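Local atomic coordinates of type II restriction enzyme SfiI (PDB entry 2EZV), a protein that recognises the double-stranded DNA sequence 5'-GGCCN(5)GGCC-3' and cleaves within it to leave fragments with terminal 5'-phosphates. Residues L97-K102 and I159-Y164; S180-S185 and L234-Y239. All blocks are in the same frame, centred on the assembly; numbering follows the deposited sequence.

Contact 1: residues L97-K102 and I159-Y164; sequences LLVDAK and IFVHFY. With CA (calcium ion), chain F; nucleotides of chain A.
D100 CB and K102 CE of strand 93-104 both touch the ring of F160 on the neighbouring parallel strand 151-167, in the central sheet of this PD-(D/E)XK nuclease. I159 N reaches L98 O, V161 N reaches D100 O (2.9 Å), K102 N reaches V161 O, and F163 N reaches K102 O (2.7 Å, 165° at the hydrogen). The zigzag of bonds is that of parallel strands, here 21° apart. K102 runs up the face that carries the metal site. Its CB lies 4.0 Å from V161 O; CG leaves beside the backbone N, and a bend at chi2 (-69°) carries the chain up off the sheet, past the F160 ring. CD passes 3.6 Å from the phosphate oxygen OP2 of DG14 of chain A. CE meets the edge of the F160 ring, 4.0 Å from CE2. NZ ends in a salt bridge to D100 OD1 (3.2 Å) and a hydrogen bond to Q116 OE1. D100 CB touches F160 CE2 at 3.6 Å, and D100 OD1 binds the calcium ion at 2.6 Å; A101 O and D79 complete the protein ligands. An alanine in place of F160 would probably leave D100 CB and K102 CE without their shared apolar neighbour and the middle of the lysine chain less firmly placed, though NZ would keep its polar partners. On the face of V99 and A101, aliphatic groups meet instead: V99 packs on I159 and V161, A101 CB lies near F163 CE1, and helices 10-41 and 49-62 cover them. D100, A101 and K102 thus read as the second part of the family motif, D-X-K, with D79 consistent with the first acidic residue: metal ligands and lysine converge beside the DNA backbone, on a strand whose other face is hydrophobic.

Contact 2: residues S180-S185 and L234-Y239; sequences SIYVLS and LQELHY
I181 and L237 form a hydrogen-bonded pair in an antiparallel strand pairing, 176-186 with 234-238, that extends the nuclease's mixed sheet beyond strand 176-186. Backbone bonds come in two reciprocal couples. I181 N to L237 O and L237 N to I181 O are both 2.8 Å and nearly straight at the hydrogen (168°); V183 and Q235 exchange a second couple at 3.0 Å. Between them Y182 faces E236 as a non-hydrogen-bonded pair, its CA-H directed at Q235 O.

Apolar packing occupies both faces. I181, V183 and L237 lie on the face covered by helix 10-41, where the Y239 ring comes up to I181 CG1 and gives its hydroxyl to a hydrogen bond with S32 O. On the other face L184 and L234 lie side by side, CG to CD2 3.7 Å, against F223 of helix 223-229.

The CH-pi contact lies on that second face. E236 has CG anti to the backbone N (chi1 -170°) and runs extended alongside Y182, its carboxylate plane turned 24° from the ring. E236 CG sits over one face of the Y182 ring, 3.8 Å from the centroid and 3.4 Å from CE2.

Contacts 1 and 2 are successive strand pairings of one sheet, joined by the antiparallel pairing of 151-167 with 176-186: F160 O faces L184 N, H162 N faces Y182 O, and V161 CG1 packs on I181 CG2. Both are largely buried, but contact 1 lies near the centre of the chain with every touching residue enclosed, whereas contact 2 is farther out and leaves E236 and H238 partly exposed. Helix 10-41 packs against one face of both. Their opposite faces diverge: contact 1 sets D100 and K102, beside F160 and H162, at the calcium ion and the DNA backbone, while contact 2, about 11 Å from the nucleic acid at its nearest atom, carries tyrosine, glutamate and leucines.

Contact 1: residues L97-K102 and I159-Y164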
ATOM      1  N   LEU D  97      -6.728  14.138  -8.038  1.00 16.60           N
ATOM      2  CA  LEU D  97      -7.848  13.371  -8.586  1.00 17.22           C
ATOM      3  C   LEU D  97      -9.074  13.591  -7.723  1.00 17.76           C
ATOM      4  O   LEU D  97      -9.031  13.372  -6.511  1.00 18.14           O
ATOM      5  CB  LEU D  97      -7.533  11.868  -8.642  1.00 15.05           C
ATOM      6  CG  LEU D  97      -8.710  10.975  -9.076  1.00 13.61           C
ATOM      7  CD1 LEU D  97      -9.291  11.491 -10.389  1.00 12.46           C
ATOM      8  CD2 LEU D  97      -8.253   9.531  -9.247  1.00 11.65           C
ATOM      9  N   LEU D  98     -10.160  14.029  -8.353  1.00 19.82           N
ATOM     10  CA  LEU D  98     -11.427  14.282  -7.664  1.00 20.94           C
ATOM     11  C   LEU D  98     -12.532  13.466  -8.312  1.00 21.94           C
ATOM     12  O   LEU D  98     -12.797  13.614  -9.505  1.00 21.95           O
ATOM     13  CB  LEU D  98     -11.808  15.765  -7.766  1.00 22.08           C
ATOM     14  CG  LEU D  98     -11.292  16.824  -6.787  1.00 22.41           C
ATOM     15  CD1 LEU D  98      -9.967  16.417  -6.201  1.00 24.73           C
ATOM     16  CD2 LEU D  98     -11.190  18.163  -7.512  1.00 20.29           C
ATOM     17  N   VAL D  99     -13.169  12.587  -7.553  1.00 21.35           N
ATOM     18  CA  VAL D  99     -14.262  11.836  -8.133  1.00 20.28           C
ATOM     19  C   VAL D  99     -15.411  11.817  -7.152  1.00 20.68           C
ATOM     20  O   VAL D  99     -15.227  11.742  -5.935  1.00 20.72           O
ATOM     21  CB  VAL D  99     -13.846  10.389  -8.574  1.00 19.57           C
ATOM     22  CG1 VAL D  99     -12.380  10.163  -8.323  1.00 18.78           C
ATOM     23  CG2 VAL D  99     -14.708   9.355  -7.899  1.00 17.62           C
ATOM     24  N   ASP D 100     -16.610  11.914  -7.695  1.00 21.29           N
ATOM     25  CA  ASP D 100     -17.787  11.952  -6.866  1.00 22.46           C
ATOM     26  C   ASP D 100     -18.744  10.849  -7.238  1.00 21.35           C
ATOM     27  O   ASP D 100     -19.027  10.640  -8.417  1.00 23.50           O
ATOM     28  CB  ASP D 100     -18.454  13.309  -7.016  1.00 25.46           C
ATOM     29  CG  ASP D 100     -19.317  13.649  -5.839  1.00 31.40           C
ATOM     30  OD1 ASP D 100     -20.561  13.549  -5.969  1.00 32.08           O
ATOM     31  OD2 ASP D 100     -18.737  14.000  -4.778  1.00 32.98           O
ATOM     32  N   ALA D 101     -19.238  10.146  -6.225  1.00 19.63           N
ATOM     33  CA  ALA D 101     -20.171   9.047  -6.429  1.00 20.97           C
ATOM     34  C   ALA D 101     -21.624   9.518  -6.286  1.00 22.37           C
ATOM     35  O   ALA D 101     -21.948  10.315  -5.402  1.00 22.04           O
ATOM     36  CB  ALA D 101     -19.874   7.927  -5.433  1.00 19.94           C
ATOM     37  N   LYS D 102     -22.487   9.018  -7.168  1.00 23.84           N
ATOM     38  CA  LYS D 102     -23.908   9.365  -7.173  1.00 25.68           C
ATOM     39  C   LYS D 102     -24.715   8.086  -7.318  1.00 26.14           C
ATOM     40  O   LYS D 102     -24.274   7.132  -7.961  1.00 25.90           O
ATOM     41  CB  LYS D 102     -24.266  10.264  -8.367  1.00 25.15           C
ATOM     42  CG  LYS D 102     -23.479  11.547  -8.514  1.00 27.64           C
ATOM     43  CD  LYS D 102     -23.803  12.542  -7.418  1.00 29.92           C
ATOM     44  CE  LYS D 102     -23.128  13.881  -7.697  1.00 31.01           C
ATOM     45  NZ  LYS D 102     -23.411  14.893  -6.636  1.00 31.96           N
ATOM     46  N   ILE D 159     -14.116  13.794 -11.887  1.00 15.58           N
ATOM     47  CA  ILE D 159     -14.769  12.578 -12.345  1.00 16.12           C
ATOM     48  C   ILE D 159     -16.015  12.195 -11.542  1.00 15.41           C
ATOM     49  O   ILE D 159     -16.064  12.369 -10.327  1.00 15.42           O
ATOM     50  CB  ILE D 159     -13.762  11.424 -12.320  1.00 16.43           C
ATOM     51  CG1 ILE D 159     -12.600  11.790 -13.247  1.00 19.24           C
ATOM     52  CG2 ILE D 159     -14.427  10.107 -12.766  1.00 14.84           C
ATOM     53  CD1 ILE D 159     -11.400  10.926 -13.100  1.00 26.52           C
ATOM     54  N   PHE D 160     -17.016  11.669 -12.236  1.00 15.11           N
ATOM     55  CA  PHE D 160     -18.258  11.258 -11.594  1.00 18.75           C
ATOM     56  C   PHE D 160     -18.662   9.828 -11.919  1.00 19.35           C
ATOM     57  O   PHE D 160     -18.754   9.443 -13.087  1.00 19.71           O
ATOM     58  CB  PHE D 160     -19.398  12.199 -11.982  1.00 20.04           C
ATOM     59  CG  PHE D 160     -19.268  13.573 -11.399  1.00 23.01           C
ATOM     60  CD1 PHE D 160     -18.385  14.495 -11.946  1.00 24.97           C
ATOM     61  CD2 PHE D 160     -20.013  13.937 -10.284  1.00 24.79           C
ATOM     62  CE1 PHE D 160     -18.246  15.760 -11.389  1.00 27.19           C
ATOM     63  CE2 PHE D 160     -19.883  15.195  -9.718  1.00 24.81           C
ATOM     64  CZ  PHE D 160     -18.997  16.111 -10.271  1.00 26.76           C
ATOM     65  N   VAL D 161     -18.893   9.044 -10.871  1.00 18.47           N
ATOM     66  CA  VAL D 161     -19.310   7.655 -11.025  1.00 19.42           C
ATOM     67  C   VAL D 161     -20.785   7.675 -10.635  1.00 20.11           C
ATOM     68  O   VAL D 161     -21.130   7.976  -9.495  1.00 20.38           O
ATOM     69  CB  VAL D 161     -18.512   6.738 -10.088  1.00 17.24           C
ATOM     70  CG1 VAL D 161     -18.733   5.309 -10.449  1.00 17.11           C
ATOM     71  CG2 VAL D 161     -17.043   7.070 -10.184  1.00 20.94           C
ATOM     72  N   HIS D 162     -21.644   7.366 -11.598  1.00 21.83           N
ATOM     73  CA  HIS D 162     -23.094   7.401 -11.418  1.00 21.42           C
ATOM     74  C   HIS D 162     -23.722   6.009 -11.405  1.00 21.70           C
ATOM     75  O   HIS D 162     -23.831   5.340 -12.438  1.00 21.75           O
ATOM     76  CB  HIS D 162     -23.680   8.262 -12.541  1.00 23.32           C
ATOM     77  CG  HIS D 162     -25.164   8.417 -12.496  1.00 25.08           C
ATOM     78  ND1 HIS D 162     -26.030   7.389 -12.796  1.00 26.32           N
ATOM     79  CD2 HIS D 162     -25.935   9.498 -12.235  1.00 26.51           C
ATOM     80  CE1 HIS D 162     -27.273   7.831 -12.724  1.00 26.88           C
ATOM     81  NE2 HIS D 162     -27.242   9.108 -12.387  1.00 28.68           N
ATOM     82  N   PHE D 163     -24.136   5.575 -10.221  1.00 20.20           N
ATOM     83  CA  PHE D 163     -24.748   4.266 -10.074  1.00 21.13           C
ATOM     84  C   PHE D 163     -26.246   4.312 -10.380  1.00 22.36           C
ATOM     85  O   PHE D 163     -27.047   4.765  -9.565  1.00 19.79           O
ATOM     86  CB  PHE D 163     -24.502   3.736  -8.655  1.00 21.57           C
ATOM     87  CG  PHE D 163     -23.046   3.567  -8.315  1.00 20.67           C
ATOM     88  CD1 PHE D 163     -22.222   4.679  -8.139  1.00 20.45           C
ATOM     89  CD2 PHE D 163     -22.488   2.300  -8.199  1.00 19.66           C
ATOM     90  CE1 PHE D 163     -20.869   4.527  -7.857  1.00 21.01           C
ATOM     91  CE2 PHE D 163     -21.133   2.141  -7.918  1.00 19.43           C
ATOM     92  CZ  PHE D 163     -20.323   3.256  -7.747  1.00 18.52           C
ATOM     93  N   TYR D 164     -26.599   3.850 -11.576  1.00 24.73           N
ATOM     94  CA  TYR D 164     -27.980   3.802 -12.038  1.00 26.22           C
ATOM     95  C   TYR D 164     -28.610   2.510 -11.526  1.00 27.73           C
ATOM     96  O   TYR D 164     -28.204   1.412 -11.919  1.00 27.13           O
ATOM     97  CB  TYR D 164     -28.003   3.829 -13.564  1.00 27.87           C
ATOM     98  CG  TYR D 164     -29.343   3.518 -14.172  1.00 29.65           C
ATOM     99  CD1 TYR D 164     -29.486   2.472 -15.080  1.00 29.05           C
ATOM    100  CD2 TYR D 164     -30.474   4.270 -13.842  1.00 30.96           C
ATOM    101  CE1 TYR D 164     -30.717   2.177 -15.648  1.00 31.51           C
ATOM    102  CE2 TYR D 164     -31.712   3.985 -14.403  1.00 31.14           C
ATOM    103  CZ  TYR D 164     -31.828   2.937 -15.307  1.00 32.42           C
ATOM    104  OH  TYR D 164     -33.049   2.649 -15.879  1.00 34.47           O
TER
HETATM  105 CA    CA F 270     -21.429  12.518  -3.788  1.00 61.34          CA
ATOM    106  P    DG A  14     -26.991  10.817  -4.287  1.00 60.91           P
ATOM    107  OP1  DG A  14     -26.247   9.531  -4.219  1.00 62.09           O
ATOM    108  OP2  DG A  14     -26.439  11.951  -5.075  1.00 61.01           O
ATOM    109  O5'  DG A  14     -28.438  10.504  -4.858  1.00 58.72           O
ATOM    110  C5'  DG A  14     -29.450  11.482  -4.748  1.00 54.92           C
ATOM    111  C4'  DG A  14     -30.772  10.840  -4.422  1.00 51.07           C
ATOM    112  O4'  DG A  14     -31.550  11.813  -3.703  1.00 49.20           O
ATOM    113  C3'  DG A  14     -31.596  10.478  -5.654  1.00 49.26           C
ATOM    114  O3'  DG A  14     -32.524   9.448  -5.314  1.00 48.28           O
ATOM    115  C2'  DG A  14     -32.328  11.773  -5.935  1.00 48.72           C
ATOM    116  C1'  DG A  14     -32.578  12.313  -4.534  1.00 49.18           C
ATOM    117  N9   DG A  14     -32.557  13.765  -4.431  1.00 48.27           N
ATOM    118  C8   DG A  14     -31.499  14.614  -4.660  1.00 46.73           C
ATOM    119  N7   DG A  14     -31.811  15.872  -4.503  1.00 45.57           N
ATOM    120  C5   DG A  14     -33.154  15.846  -4.143  1.00 46.56           C
ATOM    121  C6   DG A  14     -34.047  16.902  -3.849  1.00 45.95           C
ATOM    122  O6   DG A  14     -33.828  18.118  -3.847  1.00 46.88           O
ATOM    123  N1   DG A  14     -35.316  16.422  -3.531  1.00 46.08           N
ATOM    124  C2   DG A  14     -35.678  15.094  -3.502  1.00 46.48           C
ATOM    125  N2   DG A  14     -36.946  14.819  -3.173  1.00 46.70           N
ATOM    126  N3   DG A  14     -34.854  14.106  -3.776  1.00 46.79           N
ATOM    127  C4   DG A  14     -33.619  14.551  -4.088  1.00 47.39           C
TER

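Contact 2: residues S180-S185 and L234-Y239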
ATOM      1  N   SER D 180     -26.567  -0.219 -14.026  1.00 24.22           N
ATOM      2  CA  SER D 180     -25.416   0.274 -14.771  1.00 23.98           C
ATOM      3  C   SER D 180     -24.589   1.251 -13.943  1.00 23.77           C
ATOM      4  O   SER D 180     -25.098   1.874 -13.008  1.00 24.08           O
ATOM      5  CB  SER D 180     -25.877   1.002 -16.040  1.00 24.62           C
ATOM      6  OG  SER D 180     -26.628   0.161 -16.891  1.00 28.62           O
ATOM      7  N   ILE D 181     -23.312   1.376 -14.297  1.00 21.70           N
ATOM      8  CA  ILE D 181     -22.403   2.309 -13.634  1.00 20.72           C
ATOM      9  C   ILE D 181     -21.860   3.232 -14.729  1.00 19.92           C
ATOM     10  O   ILE D 181     -21.123   2.795 -15.616  1.00 19.43           O
ATOM     11  CB  ILE D 181     -21.203   1.592 -12.957  1.00 18.83           C
ATOM     12  CG1 ILE D 181     -21.694   0.517 -11.985  1.00 20.36           C
ATOM     13  CG2 ILE D 181     -20.368   2.601 -12.201  1.00 18.66           C
ATOM     14  CD1 ILE D 181     -20.575  -0.189 -11.236  1.00 16.58           C
ATOM     15  N   TYR D 182     -22.253   4.498 -14.688  1.00 19.49           N
ATOM     16  CA  TYR D 182     -21.780   5.449 -15.676  1.00 19.14           C
ATOM     17  C   TYR D 182     -20.617   6.213 -15.075  1.00 19.60           C
ATOM     18  O   TYR D 182     -20.620   6.523 -13.883  1.00 18.87           O
ATOM     19  CB  TYR D 182     -22.876   6.444 -16.060  1.00 19.58           C
ATOM     20  CG  TYR D 182     -24.048   5.853 -16.816  1.00 20.84           C
ATOM     21  CD1 TYR D 182     -25.033   5.127 -16.152  1.00 21.89           C
ATOM     22  CD2 TYR D 182     -24.187   6.050 -18.191  1.00 20.44           C
ATOM     23  CE1 TYR D 182     -26.138   4.612 -16.839  1.00 23.47           C
ATOM     24  CE2 TYR D 182     -25.285   5.543 -18.886  1.00 21.74           C
ATOM     25  CZ  TYR D 182     -26.259   4.825 -18.202  1.00 22.71           C
ATOM     26  OH  TYR D 182     -27.356   4.326 -18.869  1.00 25.54           O
ATOM     27  N   VAL D 183     -19.615   6.505 -15.893  1.00 18.31           N
ATOM     28  CA  VAL D 183     -18.471   7.255 -15.411  1.00 17.94           C
ATOM     29  C   VAL D 183     -18.333   8.488 -16.288  1.00 19.08           C
ATOM     30  O   VAL D 183     -18.290   8.378 -17.514  1.00 19.10           O
ATOM     31  CB  VAL D 183     -17.184   6.421 -15.476  1.00 16.87           C
ATOM     32  CG1 VAL D 183     -16.132   7.044 -14.576  1.00 15.41           C
ATOM     33  CG2 VAL D 183     -17.467   4.975 -15.050  1.00 14.96           C
ATOM     34  N   LEU D 184     -18.281   9.661 -15.662  1.00 18.14           N
ATOM     35  CA  LEU D 184     -18.162  10.912 -16.408  1.00 17.73           C
ATOM     36  C   LEU D 184     -16.883  11.694 -16.110  1.00 17.77           C
ATOM     37  O   LEU D 184     -16.426  11.765 -14.968  1.00 15.76           O
ATOM     38  CB  LEU D 184     -19.359  11.822 -16.128  1.00 16.72           C
ATOM     39  CG  LEU D 184     -20.768  11.410 -16.556  1.00 18.22           C
ATOM     40  CD1 LEU D 184     -21.253  10.193 -15.791  1.00 19.89           C
ATOM     41  CD2 LEU D 184     -21.689  12.571 -16.300  1.00 18.67           C
ATOM     42  N   SER D 185     -16.324  12.283 -17.160  1.00 17.86           N
ATOM     43  CA  SER D 185     -15.121  13.090 -17.067  1.00 18.55           C
ATOM     44  C   SER D 185     -15.526  14.507 -17.447  1.00 20.09           C
ATOM     45  O   SER D 185     -15.863  14.780 -18.606  1.00 22.83           O
ATOM     46  CB  SER D 185     -14.053  12.560 -18.038  1.00 19.65           C
ATOM     47  OG  SER D 185     -12.890  13.379 -18.042  1.00 19.96           O
ATOM     48  N   LEU D 234     -18.084  10.149 -21.619  1.00 21.91           N
ATOM     49  CA  LEU D 234     -19.229   9.466 -21.029  1.00 21.95           C
ATOM     50  C   LEU D 234     -19.063   7.969 -21.266  1.00 21.73           C
ATOM     51  O   LEU D 234     -19.151   7.493 -22.398  1.00 21.18           O
ATOM     52  CB  LEU D 234     -20.531   9.965 -21.663  1.00 24.05           C
ATOM     53  CG  LEU D 234     -21.903   9.518 -21.128  1.00 26.11           C
ATOM     54  CD1 LEU D 234     -22.223   8.124 -21.611  1.00 26.77           C
ATOM     55  CD2 LEU D 234     -21.927   9.593 -19.612  1.00 24.70           C
ATOM     56  N   GLN D 235     -18.804   7.233 -20.191  1.00 20.91           N
ATOM     57  CA  GLN D 235     -18.630   5.789 -20.278  1.00 20.55           C
ATOM     58  C   GLN D 235     -19.778   5.084 -19.566  1.00 20.97           C
ATOM     59  O   GLN D 235     -20.423   5.649 -18.686  1.00 21.04           O
ATOM     60  CB  GLN D 235     -17.305   5.373 -19.641  1.00 20.56           C
ATOM     61  CG  GLN D 235     -16.074   5.979 -20.281  1.00 17.56           C
ATOM     62  CD  GLN D 235     -15.932   5.616 -21.743  1.00 17.80           C
ATOM     63  OE1 GLN D 235     -16.181   4.482 -22.140  1.00 16.11           O
ATOM     64  NE2 GLN D 235     -15.507   6.582 -22.555  1.00 20.46           N
ATOM     65  N   GLU D 236     -20.019   3.834 -19.941  1.00 21.25           N
ATOM     66  CA  GLU D 236     -21.100   3.082 -19.346  1.00 20.16           C
ATOM     67  C   GLU D 236     -20.753   1.620 -19.154  1.00 19.18           C
ATOM     68  O   GLU D 236     -20.464   0.915 -20.121  1.00 17.52           O
ATOM     69  CB  GLU D 236     -22.347   3.177 -20.234  1.00 22.24           C
ATOM     70  CG  GLU D 236     -23.608   2.615 -19.596  1.00 23.55           C
ATOM     71  CD  GLU D 236     -24.750   2.440 -20.584  1.00 25.17           C
ATOM     72  OE1 GLU D 236     -24.812   3.211 -21.575  1.00 26.93           O
ATOM     73  OE2 GLU D 236     -25.589   1.538 -20.354  1.00 22.87           O
ATOM     74  N   LEU D 237     -20.786   1.171 -17.904  1.00 18.75           N
ATOM     75  CA  LEU D 237     -20.527  -0.224 -17.582  1.00 19.36           C
ATOM     76  C   LEU D 237     -21.895  -0.774 -17.201  1.00 20.45           C
ATOM     77  O   LEU D 237     -22.431  -0.472 -16.137  1.00 19.47           O
ATOM     78  CB  LEU D 237     -19.539  -0.338 -16.418  1.00 18.10           C
ATOM     79  CG  LEU D 237     -18.166   0.277 -16.722  1.00 19.09           C
ATOM     80  CD1 LEU D 237     -17.224   0.087 -15.524  1.00 16.87           C
ATOM     81  CD2 LEU D 237     -17.579  -0.378 -17.981  1.00 17.37           C
ATOM     82  N   HIS D 238     -22.463  -1.575 -18.090  1.00 22.09           N
ATOM     83  CA  HIS D 238     -23.795  -2.122 -17.875  1.00 23.78           C
ATOM     84  C   HIS D 238     -23.814  -3.600 -17.499  1.00 23.05           C
ATOM     85  O   HIS D 238     -23.006  -4.392 -17.997  1.00 22.60           O
ATOM     86  CB  HIS D 238     -24.632  -1.866 -19.140  1.00 26.06           C
ATOM     87  CG  HIS D 238     -26.003  -2.458 -19.098  1.00 29.40           C
ATOM     88  ND1 HIS D 238     -26.318  -3.646 -19.723  1.00 29.63           N
ATOM     89  CD2 HIS D 238     -27.137  -2.043 -18.483  1.00 29.58           C
ATOM     90  CE1 HIS D 238     -27.586  -3.937 -19.496  1.00 30.22           C
ATOM     91  NE2 HIS D 238     -28.105  -2.982 -18.745  1.00 31.20           N
ATOM     92  N   TYR D 239     -24.732  -3.953 -16.598  1.00 21.95           N
ATOM     93  CA  TYR D 239     -24.902  -5.331 -16.140  1.00 24.18           C
ATOM     94  C   TYR D 239     -26.017  -6.035 -16.910  1.00 25.63           C
ATOM     95  O   TYR D 239     -27.067  -5.450 -17.168  1.00 27.12           O
ATOM     96  CB  TYR D 239     -25.274  -5.391 -14.651  1.00 22.15           C
ATOM     97  CG  TYR D 239     -24.209  -4.975 -13.660  1.00 20.20           C
ATOM     98  CD1 TYR D 239     -24.154  -3.667 -13.174  1.00 19.57           C
ATOM     99  CD2 TYR D 239     -23.302  -5.905 -13.149  1.00 17.99           C
ATOM    100  CE1 TYR D 239     -23.229  -3.296 -12.202  1.00 18.21           C
ATOM    101  CE2 TYR D 239     -22.368  -5.545 -12.170  1.00 17.80           C
ATOM    102  CZ  TYR D 239     -22.337  -4.239 -11.705  1.00 17.58           C
ATOM    103  OH  TYR D 239     -21.405  -3.860 -10.760  1.00 17.40           O
TER